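Long-range contacts in 11S globulin (Wrightia tinctoria, PDB 5WXU), which probably serves as a hexameric seed storage protein and nutrient reservoir, and binds the plant hormone auxin (indole-3-acetic acid): residues Gln59-Tyr64 with Tyr257-Arg262; Ser96-Pro101 with Val182-Ser187; Glu122-Phe127 with Asp146-Val151. All blocks are in the same frame, centred on the assembly; numbering follows the deposited sequence. Where two conformers were deposited one is given.

Interaction 1 of 3, residues Gln59-Tyr64 with Tyr257-Arg262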
loop_
_atom_site.group_PDB
_atom_site.type_symbol
_atom_site.label_atom_id
_atom_site.label_comp_id
_atom_site.label_asym_id
_atom_site.label_seq_id
_atom_site.Cartn_x
_atom_site.Cartn_y
_atom_site.Cartn_z
ATOM N N GLN B 59 14.373 12.978 -41.395
ATOM C CA GLN B 59 14.973 14.315 -41.345
ATOM C C GLN B 59 14.100 15.466 -40.868
ATOM O O GLN B 59 12.973 15.659 -41.312
ATOM C CB GLN B 59 15.450 14.714 -42.762
ATOM C CG GLN B 59 16.801 14.175 -43.119
ATOM C CD GLN B 59 17.900 14.727 -42.223
ATOM O OE1 GLN B 59 17.853 15.851 -41.692
ATOM N NE2 GLN B 59 18.871 13.908 -42.010
ATOM N N HIS B 60 14.634 16.296 -40.019
ATOM C CA HIS B 60 13.969 17.534 -39.712
ATOM C C HIS B 60 14.862 18.682 -40.101
ATOM O O HIS B 60 16.041 18.478 -40.411
ATOM C CB HIS B 60 13.623 17.589 -38.170
ATOM C CG HIS B 60 13.092 16.286 -37.630
ATOM N ND1 HIS B 60 11.824 15.827 -37.910
ATOM C CD2 HIS B 60 13.663 15.341 -36.831
ATOM C CE1 HIS B 60 11.656 14.635 -37.360
ATOM N NE2 HIS B 60 12.756 14.306 -36.718
ATOM N N GLU B 61 14.379 19.891 -39.910
ATOM C CA GLU B 61 15.199 21.043 -40.144
ATOM C C GLU B 61 16.420 21.068 -39.251
ATOM O O GLU B 61 17.526 21.352 -39.715
ATOM C CB GLU B 61 14.405 22.289 -39.880
ATOM C CG GLU B 61 15.231 23.537 -39.946
ATOM C CD GLU B 61 14.472 24.782 -39.774
ATOM O OE1 GLU B 61 14.099 25.141 -38.638
ATOM O OE2 GLU B 61 14.329 25.470 -40.805
ATOM N N ALA B 62 16.220 20.731 -37.963
ATOM C CA ALA B 62 17.200 20.904 -36.939
ATOM C C ALA B 62 17.642 19.601 -36.251
ATOM O O ALA B 62 18.111 19.621 -35.103
ATOM C CB ALA B 62 16.728 21.913 -35.937
ATOM N N GLY B 63 17.577 18.527 -36.981
ATOM C CA GLY B 63 18.065 17.257 -36.512
ATOM C C GLY B 63 17.417 16.154 -37.276
ATOM O O GLY B 63 16.835 16.413 -38.320
ATOM N N TYR B 64 17.493 14.943 -36.741
ATOM C CA TYR B 64 16.916 13.778 -37.317
ATOM C C TYR B 64 16.580 12.717 -36.276
ATOM O O TYR B 64 17.082 12.773 -35.144
ATOM C CB TYR B 64 17.815 13.129 -38.359
ATOM C CG TYR B 64 19.198 12.746 -37.900
ATOM C CD1 TYR B 64 20.272 13.621 -38.017
ATOM C CD2 TYR B 64 19.430 11.459 -37.410
ATOM C CE1 TYR B 64 21.561 13.238 -37.577
ATOM C CE2 TYR B 64 20.676 11.068 -37.021
ATOM C CZ TYR B 64 21.738 11.954 -37.118
ATOM O OH TYR B 64 22.976 11.515 -36.723
ATOM N N TYR B 257 9.926 18.184 -37.260
ATOM C CA TYR B 257 9.532 18.245 -35.838
ATOM C C TYR B 257 10.665 18.620 -34.930
ATOM O O TYR B 257 10.576 18.503 -33.701
ATOM C CB TYR B 257 8.928 16.885 -35.444
ATOM C CG TYR B 257 7.682 16.575 -36.207
ATOM C CD1 TYR B 257 7.716 15.945 -37.421
ATOM C CD2 TYR B 257 6.468 17.000 -35.736
ATOM C CE1 TYR B 257 6.536 15.759 -38.127
ATOM C CE2 TYR B 257 5.295 16.764 -36.404
ATOM C CZ TYR B 257 5.329 16.116 -37.585
ATOM O OH TYR B 257 4.111 15.929 -38.226
ATOM N N MET B 258 11.769 19.105 -35.511
ATOM C CA MET B 258 12.827 19.753 -34.765
ATOM C C MET B 258 13.148 21.025 -35.548
ATOM O O MET B 258 13.439 20.916 -36.752
ATOM C CB MET B 258 14.100 18.913 -34.645
ATOM C CG MET B 258 13.963 17.546 -34.012
ATOM S SD MET B 258 15.531 16.696 -34.053
ATOM C CE MET B 258 15.126 15.057 -33.407
ATOM N N VAL B 259 12.960 22.165 -34.926
ATOM C CA VAL B 259 13.142 23.477 -35.590
ATOM C C VAL B 259 14.293 24.284 -35.010
ATOM O O VAL B 259 14.589 24.278 -33.790
ATOM C CB VAL B 259 11.875 24.288 -35.547
ATOM C CG1 VAL B 259 10.733 23.489 -36.159
ATOM C CG2 VAL B 259 11.518 24.773 -34.140
ATOM N N ARG B 260 14.947 25.061 -35.880
ATOM C CA ARG B 260 16.032 25.903 -35.467
ATOM C C ARG B 260 15.548 27.148 -34.832
ATOM O O ARG B 260 14.705 27.817 -35.372
ATOM C CB ARG B 260 16.862 26.326 -36.674
ATOM C CG ARG B 260 18.025 27.238 -36.258
ATOM C CD ARG B 260 19.294 26.951 -37.056
ATOM N NE ARG B 260 19.834 25.634 -36.705
ATOM C CZ ARG B 260 19.808 24.534 -37.470
ATOM N NH1 ARG B 260 19.272 24.534 -38.700
ATOM N NH2 ARG B 260 20.334 23.404 -36.992
ATOM N N VAL B 261 16.096 27.496 -33.691
ATOM C CA VAL B 261 15.805 28.742 -33.036
ATOM C C VAL B 261 17.094 29.582 -33.218
ATOM O O VAL B 261 18.103 29.319 -32.573
ATOM C CB VAL B 261 15.504 28.523 -31.545
ATOM C CG1 VAL B 261 15.099 29.822 -30.828
ATOM C CG2 VAL B 261 14.454 27.427 -31.404
ATOM N N ARG B 262 17.041 30.598 -34.080
ATOM C CA ARG B 262 18.281 31.220 -34.584
ATOM C C ARG B 262 19.068 31.933 -33.498
ATOM O O ARG B 262 20.289 31.773 -33.426
ATOM C CB ARG B 262 18.002 32.171 -35.791
ATOM C CG ARG B 262 17.057 33.354 -35.507
ATOM C CD ARG B 262 16.879 34.330 -36.682
ATOM N NE ARG B 262 17.705 35.545 -36.563
ATOM C CZ ARG B 262 17.661 36.597 -37.394
ATOM N NH1 ARG B 262 16.832 36.620 -38.435
ATOM N NH2 ARG B 262 18.457 37.648 -37.187
HETATM O O HOH W 1 13.151 27.420 -37.969
#
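E61 OE1 accepts a hydrogen bond from R260 N at 2.9 Å with an N-H...O angle of 177°, and a water sits close to both this oxygen and R260 O. The amide reaches OE1 on its anti side, 24° out of the carboxylate plane; the extended E61 chain, with CG anti to the backbone N (chi1 173°), carries the carboxylate there. The R260 guanidinium passes one face over A62 CB and forms a salt bridge through NH2 with E88. A second hydrogen bond, A62 N to M258 O (3.0 Å), comes from above the carbonyl plane. M258 runs obliquely past H60: its CG lies 3.6 Å from H60 CD2, and its SD lies 3.6 Å from G63 CA, where the backbone angles already demand glycine. Y257 CB flanks the ND1 side of H60, and H60 NE2 bonds S65 OG. An alanine in place of H60 would probably open a gap beside Y257 CB and the M258 side chain and leave the S65 hydroxyl without this partner. The H60 N to G63 O bond (2.8 Å) closes the two-residue turn of beta-hairpin 56-67, which, in one sheet of the N-terminal cupin barrel, packs on strand 258-260, paired with 91-98 in the other.

Interaction 2 of 3, residues Ser96-Pro101 with Val182-Ser187. With PO4 (phosphate ion), chain N.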
loop_
_atom_site.group_PDB
_atom_site.type_symbol
_atom_site.label_atom_id
_atom_site.label_comp_id
_atom_site.label_asym_id
_atom_site.label_seq_id
_atom_site.Cartn_x
_atom_site.Cartn_y
_atom_site.Cartn_z
ATOM N N SER B 96 5.465 16.861 -27.707
ATOM C CA SER B 96 4.681 15.714 -28.068
ATOM C C SER B 96 4.307 14.887 -26.806
ATOM O O SER B 96 4.916 15.055 -25.735
ATOM C CB SER B 96 5.453 14.773 -29.009
ATOM O OG SER B 96 6.638 14.101 -28.465
ATOM N N TYR B 97 3.339 14.028 -26.991
ATOM C CA TYR B 97 2.964 13.014 -25.991
ATOM C C TYR B 97 2.795 11.693 -26.686
ATOM O O TYR B 97 2.523 11.619 -27.889
ATOM C CB TYR B 97 1.786 13.368 -25.133
ATOM C CG TYR B 97 0.437 13.562 -25.839
ATOM C CD1 TYR B 97 0.171 14.733 -26.554
ATOM C CD2 TYR B 97 -0.491 12.600 -25.871
ATOM C CE1 TYR B 97 -1.026 14.894 -27.219
ATOM C CE2 TYR B 97 -1.678 12.778 -26.486
ATOM C CZ TYR B 97 -1.934 13.931 -27.176
ATOM O OH TYR B 97 -3.156 14.079 -27.839
ATOM N N ASN B 98 2.967 10.628 -25.914
ATOM C CA ASN B 98 2.936 9.289 -26.404
ATOM C C ASN B 98 1.932 8.473 -25.622
ATOM O O ASN B 98 1.536 8.848 -24.521
ATOM C CB ASN B 98 4.292 8.647 -26.282
ATOM C CG ASN B 98 5.368 9.473 -26.910
ATOM O OD1 ASN B 98 6.279 9.948 -26.245
ATOM N ND2 ASN B 98 5.315 9.610 -28.247
ATOM N N ASN B 99 1.600 7.342 -26.196
ATOM C CA ASN B 99 0.756 6.351 -25.492
ATOM C C ASN B 99 1.467 5.377 -24.563
ATOM O O ASN B 99 0.835 4.525 -23.918
ATOM C CB ASN B 99 -0.075 5.561 -26.497
ATOM C CG ASN B 99 0.743 4.730 -27.428
ATOM O OD1 ASN B 99 1.704 5.254 -27.988
ATOM N ND2 ASN B 99 0.354 3.478 -27.677
ATOM N N ALA B 100 2.779 5.469 -24.504
ATOM C CA ALA B 100 3.593 4.519 -23.729
ATOM C C ALA B 100 4.535 5.355 -22.960
ATOM O O ALA B 100 5.019 6.378 -23.445
ATOM C CB ALA B 100 4.391 3.571 -24.622
ATOM N N PRO B 101 4.858 4.944 -21.734
ATOM C CA PRO B 101 5.952 5.539 -20.940
ATOM C C PRO B 101 7.328 5.220 -21.568
ATOM O O PRO B 101 7.422 4.346 -22.460
ATOM C CB PRO B 101 5.780 4.911 -19.592
ATOM C CG PRO B 101 5.222 3.541 -19.915
ATOM C CD PRO B 101 4.347 3.697 -21.122
ATOM N N VAL B 182 15.663 6.873 -26.783
ATOM C CA VAL B 182 14.304 6.778 -26.175
ATOM C C VAL B 182 13.835 5.339 -26.336
ATOM O O VAL B 182 13.710 4.801 -27.466
ATOM C CB VAL B 182 13.301 7.690 -26.821
ATOM C CG1 VAL B 182 11.997 7.640 -26.038
ATOM C CG2 VAL B 182 13.802 9.140 -26.922
ATOM N N ILE B 183 13.552 4.714 -25.197
ATOM C CA ILE B 183 12.987 3.389 -25.142
ATOM C C ILE B 183 11.562 3.582 -24.645
ATOM O O ILE B 183 11.308 3.993 -23.493
ATOM C CB ILE B 183 13.737 2.452 -24.231
ATOM C CG1 ILE B 183 15.212 2.355 -24.565
ATOM C CG2 ILE B 183 13.138 1.048 -24.308
ATOM C CD1 ILE B 183 15.546 2.091 -26.021
ATOM N N HIS B 184 10.624 3.298 -25.525
ATOM C CA HIS B 184 9.182 3.319 -25.185
ATOM C C HIS B 184 8.705 1.950 -24.809
ATOM O O HIS B 184 8.980 1.001 -25.552
ATOM C CB HIS B 184 8.324 3.835 -26.325
ATOM C CG HIS B 184 8.355 5.306 -26.516
ATOM N ND1 HIS B 184 9.159 5.882 -27.476
ATOM C CD2 HIS B 184 7.628 6.327 -25.969
ATOM C CE1 HIS B 184 9.004 7.190 -27.462
ATOM N NE2 HIS B 184 8.087 7.493 -26.554
ATOM N N ASP B 185 8.022 1.826 -23.665
ATOM C CA ASP B 185 7.543 0.516 -23.179
ATOM C C ASP B 185 6.117 0.319 -23.634
ATOM O O ASP B 185 5.142 0.747 -22.963
ATOM C CB ASP B 185 7.693 0.496 -21.651
ATOM C CG ASP B 185 7.275 -0.784 -21.055
ATOM O OD1 ASP B 185 6.991 -1.741 -21.822
ATOM O OD2 ASP B 185 7.125 -0.781 -19.783
ATOM N N LEU B 186 5.947 -0.276 -24.803
ATOM C CA LEU B 186 4.611 -0.422 -25.356
ATOM C C LEU B 186 3.687 -1.341 -24.577
ATOM O O LEU B 186 2.500 -1.123 -24.565
ATOM C CB LEU B 186 4.693 -1.002 -26.779
ATOM C CG LEU B 186 5.512 -0.134 -27.748
ATOM C CD1 LEU B 186 5.540 -0.852 -29.103
ATOM C CD2 LEU B 186 5.015 1.272 -27.913
ATOM N N SER B 187 4.199 -2.384 -23.955
ATOM C CA SER B 187 3.371 -3.345 -23.283
ATOM C C SER B 187 2.959 -2.895 -21.901
ATOM O O SER B 187 2.301 -3.652 -21.197
ATOM C CB SER B 187 4.013 -4.752 -23.195
ATOM O OG SER B 187 4.995 -4.845 -22.168
HETATM P P PO4 N . 8.810 11.148 -28.753
HETATM O O1 PO4 N . 7.362 11.631 -29.270
HETATM O O2 PO4 N . 9.589 11.945 -27.720
HETATM O O3 PO4 N . 8.582 9.925 -27.856
HETATM O O4 PO4 N . 9.722 10.507 -29.800
#
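With CG anti to the carbonyl carbon in both residues (chi1 -53° in N98, -76° in H184), the N98 amide and the H184 ring are brought together at about a right angle, their planes 77° apart. H184 NE2 donates to N98 OD1 at 3.1 Å, but it stands above the amide's carbonyl plane, so the bond uses no lone pair and is probably modest in strength. A100 O lies in the plane of the H184 ring, at its edge, 3.6 Å from CD2. The other branch of N98 is better engaged: ND2 bonds phosphate O1 at 3.1 Å and also R198 O, which holds the amide's rotation. S96 OG gives its proton to the same O1 at 2.7 Å, so two groups of this strand grip one phosphate oxygen; R199, H168 and H85 bond the ion as well. Farther along, D185 N meets P101 O at 2.9 Å in a nearly straight hydrogen bond, and H184 CA adds a C-H...O contact of 3.4 Å to P101 O. A100 CB packs against D185 O and, at 4.1 Å, against L186 CD2. D185 OD2 hydrogen-bonds N188 and forms a salt bridge with R28 of a third subunit, while Y97 stacks on W348 of another neighbouring subunit. The ion, probably from the crystallisation liquor, thus lies between strands of the two facing sheets, held by S96, N98, H85, H168 and R199, with H184 joined to this group through N98: a polar pocket inside the N-terminal cupin barrel.

Interaction 3 of 3, residues Glu122-Phe127 with Asp146-Val151. Unlike the reference sequence in segment 146-151: Q147 (reference Arg).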
loop_
_atom_site.group_PDB
_atom_site.type_symbol
_atom_site.label_atom_id
_atom_site.label_comp_id
_atom_site.label_asym_id
_atom_site.label_seq_id
_atom_site.Cartn_x
_atom_site.Cartn_y
_atom_site.Cartn_z
ATOM N N GLU B 122 1.983 27.012 -12.921
ATOM C CA GLU B 122 3.221 27.420 -13.521
ATOM C C GLU B 122 4.124 28.082 -12.448
ATOM O O GLU B 122 3.873 29.237 -12.075
ATOM C CB GLU B 122 2.929 28.369 -14.671
ATOM C CG GLU B 122 2.496 27.671 -15.962
ATOM C CD GLU B 122 1.130 27.006 -15.904
ATOM O OE1 GLU B 122 0.195 27.837 -15.562
ATOM O OE2 GLU B 122 1.048 25.700 -16.176
ATOM N N THR B 123 5.205 27.417 -11.993
ATOM C CA THR B 123 6.011 27.945 -10.908
ATOM C C THR B 123 7.372 28.566 -11.288
ATOM O O THR B 123 8.125 28.954 -10.390
ATOM C CB THR B 123 6.286 26.856 -9.830
ATOM O OG1 THR B 123 7.095 25.834 -10.362
ATOM C CG2 THR B 123 5.025 26.249 -9.373
ATOM N N PHE B 124 7.697 28.586 -12.570
ATOM C CA PHE B 124 8.882 29.313 -13.055
ATOM C C PHE B 124 8.309 30.628 -13.622
ATOM O O PHE B 124 7.593 30.612 -14.609
ATOM C CB PHE B 124 9.631 28.509 -14.102
ATOM C CG PHE B 124 10.738 27.620 -13.541
ATOM C CD1 PHE B 124 10.549 26.906 -12.342
ATOM C CD2 PHE B 124 11.869 27.350 -14.287
ATOM C CE1 PHE B 124 11.521 26.049 -11.865
ATOM C CE2 PHE B 124 12.850 26.513 -13.791
ATOM C CZ PHE B 124 12.678 25.839 -12.564
ATOM N N GLN B 125 8.555 31.717 -12.927
ATOM C CA GLN B 125 7.831 32.963 -13.119
ATOM C C GLN B 125 8.752 34.173 -13.378
ATOM O O GLN B 125 9.748 34.372 -12.667
ATOM C CB GLN B 125 7.019 33.256 -11.894
ATOM C CG GLN B 125 6.220 32.051 -11.385
ATOM C CD GLN B 125 5.874 32.177 -9.927
ATOM O OE1 GLN B 125 4.909 32.864 -9.589
ATOM N NE2 GLN B 125 6.604 31.439 -9.049
ATOM N N SER B 126 8.406 34.935 -14.386
ATOM C CA SER B 126 9.101 36.258 -14.533
ATOM C C SER B 126 8.084 37.316 -14.867
ATOM O O SER B 126 7.321 37.185 -15.842
ATOM C CB SER B 126 10.156 36.178 -15.580
ATOM O OG SER B 126 10.698 37.456 -15.810
ATOM N N PHE B 127 8.073 38.379 -14.064
ATOM C CA PHE B 127 7.119 39.461 -14.250
ATOM C C PHE B 127 7.767 40.708 -14.918
ATOM O O PHE B 127 7.153 41.792 -14.898
ATOM C CB PHE B 127 6.449 39.752 -12.883
ATOM C CG PHE B 127 5.696 38.565 -12.359
ATOM C CD1 PHE B 127 4.397 38.316 -12.765
ATOM C CD2 PHE B 127 6.319 37.639 -11.506
ATOM C CE1 PHE B 127 3.727 37.172 -12.319
ATOM C CE2 PHE B 127 5.650 36.484 -11.069
ATOM C CZ PHE B 127 4.353 36.246 -11.492
ATOM N N ASP B 146 6.893 35.944 -18.573
ATOM C CA ASP B 146 6.199 34.645 -18.908
ATOM C C ASP B 146 6.138 33.814 -17.629
ATOM O O ASP B 146 6.803 34.126 -16.646
ATOM C CB ASP B 146 7.025 33.848 -19.920
ATOM C CG ASP B 146 6.274 32.639 -20.530
ATOM O OD1 ASP B 146 5.014 32.581 -20.423
ATOM O OD2 ASP B 146 6.962 31.823 -21.158
ATOM N N GLN B 147 5.245 32.846 -17.617
ATOM C CA GLN B 147 5.219 31.898 -16.502
ATOM C C GLN B 147 5.068 30.564 -17.189
ATOM O O GLN B 147 4.232 30.443 -18.074
ATOM C CB GLN B 147 4.013 32.146 -15.632
ATOM C CG GLN B 147 4.036 33.408 -14.814
ATOM C CD GLN B 147 2.634 33.786 -14.422
ATOM O OE1 GLN B 147 1.742 32.916 -14.283
ATOM N NE2 GLN B 147 2.391 35.086 -14.323
ATOM N N HIS B 148 5.818 29.575 -16.761
ATOM C CA HIS B 148 5.668 28.240 -17.288
ATOM C C HIS B 148 5.982 27.185 -16.210
ATOM O O HIS B 148 6.409 27.554 -15.136
ATOM C CB HIS B 148 6.468 28.034 -18.611
ATOM C CG HIS B 148 7.918 28.364 -18.538
ATOM N ND1 HIS B 148 8.819 27.575 -17.863
ATOM C CD2 HIS B 148 8.631 29.396 -19.072
ATOM C CE1 HIS B 148 10.032 28.117 -17.967
ATOM N NE2 HIS B 148 9.946 29.211 -18.708
ATOM N N GLN B 149 5.819 25.903 -16.509
ATOM C CA GLN B 149 6.233 24.919 -15.509
ATOM C C GLN B 149 7.752 24.790 -15.481
ATOM O O GLN B 149 8.439 25.137 -16.461
ATOM C CB GLN B 149 5.531 23.581 -15.753
ATOM C CG GLN B 149 4.036 23.642 -15.389
ATOM C CD GLN B 149 3.299 22.330 -15.561
ATOM O OE1 GLN B 149 3.889 21.308 -15.820
ATOM N NE2 GLN B 149 1.998 22.361 -15.349
ATOM N N LYS B 150 8.243 24.155 -14.417
ATOM C CA LYS B 150 9.655 23.894 -14.263
ATOM C C LYS B 150 10.225 23.217 -15.469
ATOM O O LYS B 150 9.641 22.277 -16.016
ATOM C CB LYS B 150 9.967 22.987 -13.074
ATOM C CG LYS B 150 11.363 22.381 -13.225
ATOM C CD LYS B 150 11.774 21.528 -12.069
ATOM C CE LYS B 150 13.261 21.179 -12.061
ATOM N NZ LYS B 150 14.337 22.157 -12.431
ATOM N N VAL B 151 11.425 23.650 -15.825
ATOM C CA VAL B 151 12.174 23.024 -16.871
ATOM C C VAL B 151 13.344 22.294 -16.232
ATOM O O VAL B 151 13.719 22.604 -15.086
ATOM C CB VAL B 151 12.510 24.033 -17.996
ATOM C CG1 VAL B 151 11.158 24.472 -18.626
ATOM C CG2 VAL B 151 13.327 25.238 -17.516
HETATM O O HOH W 2 6.098 24.328 -12.302
HETATM O O HOH W 3 4.334 36.599 -16.190
#
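The F124 ring lies flat against the backbone of K150: K150 CA stands 3.7 Å from the ring centroid and only 11° off its normal, a CH-pi contact over the face. K150 CB continues over the same face, 3.6 Å from F124 CE1, while V151 CG2 touches F124 CE2 at 4.0 Å. H148 approaches F124 differently, its CE1 coming obliquely to F124 CB. The H148 ring is itself fixed at both nitrogens, since ND1 donates to Q149 O (2.8 Å), in the ring plane, and NE2 bonds V268 N.

On the other side of the sheet Q147 extends past Q125 to F127. Its NE2 comes within 3.2 Å of F127 CE1, the amide turned 48° from the ring, and a water links the same NE2 to S126 O. Beyond the strand pair, the E122 carboxylate and the Q149 amide have nearly coplanar orientations, yet E122 OE2 stays 3.6 Å from Q149 NE2; Q149 OE1 instead bonds F117 N.

The backbone pairing sets these placements. F124 N to H148 O (3.1 Å) and H148 N to F124 O (3.0 Å) form one hydrogen-bonded pair, S126 and D146 the next, and the short strands 124-126 and 146-148 run antiparallel, 176° between their directions. F124 and Q125 also form a parallel ladder with a strand of a fourth subunit, continuing the sheet across the interface. With T123 and F124 both facing H148, the arrangement is an antiparallel strand pair carrying a classic beta bulge, within the N-terminal cupin domain.

Overall arrangement
From the N terminus, the hairpin at 59-64 comes first and waits for 257-262, so interaction 1 closes the longest loop, spanning most of the N-terminal half. Within that span, 96-101 meets 182-187, and within this again 122-127 meets 146-151: the three closures are fully nested and none cross. Interaction 1 joins the hairpin to strand 258-260, whose neighbour in the sheet is 91-98; interaction 2 continues from the end of 91-98 to strand 178-185 of the facing sheet. Interaction 3 lies on an outlying part of the sheet reached by the other two. Centres are 22 to 27 Å apart, and all three contacts touch the second subunit.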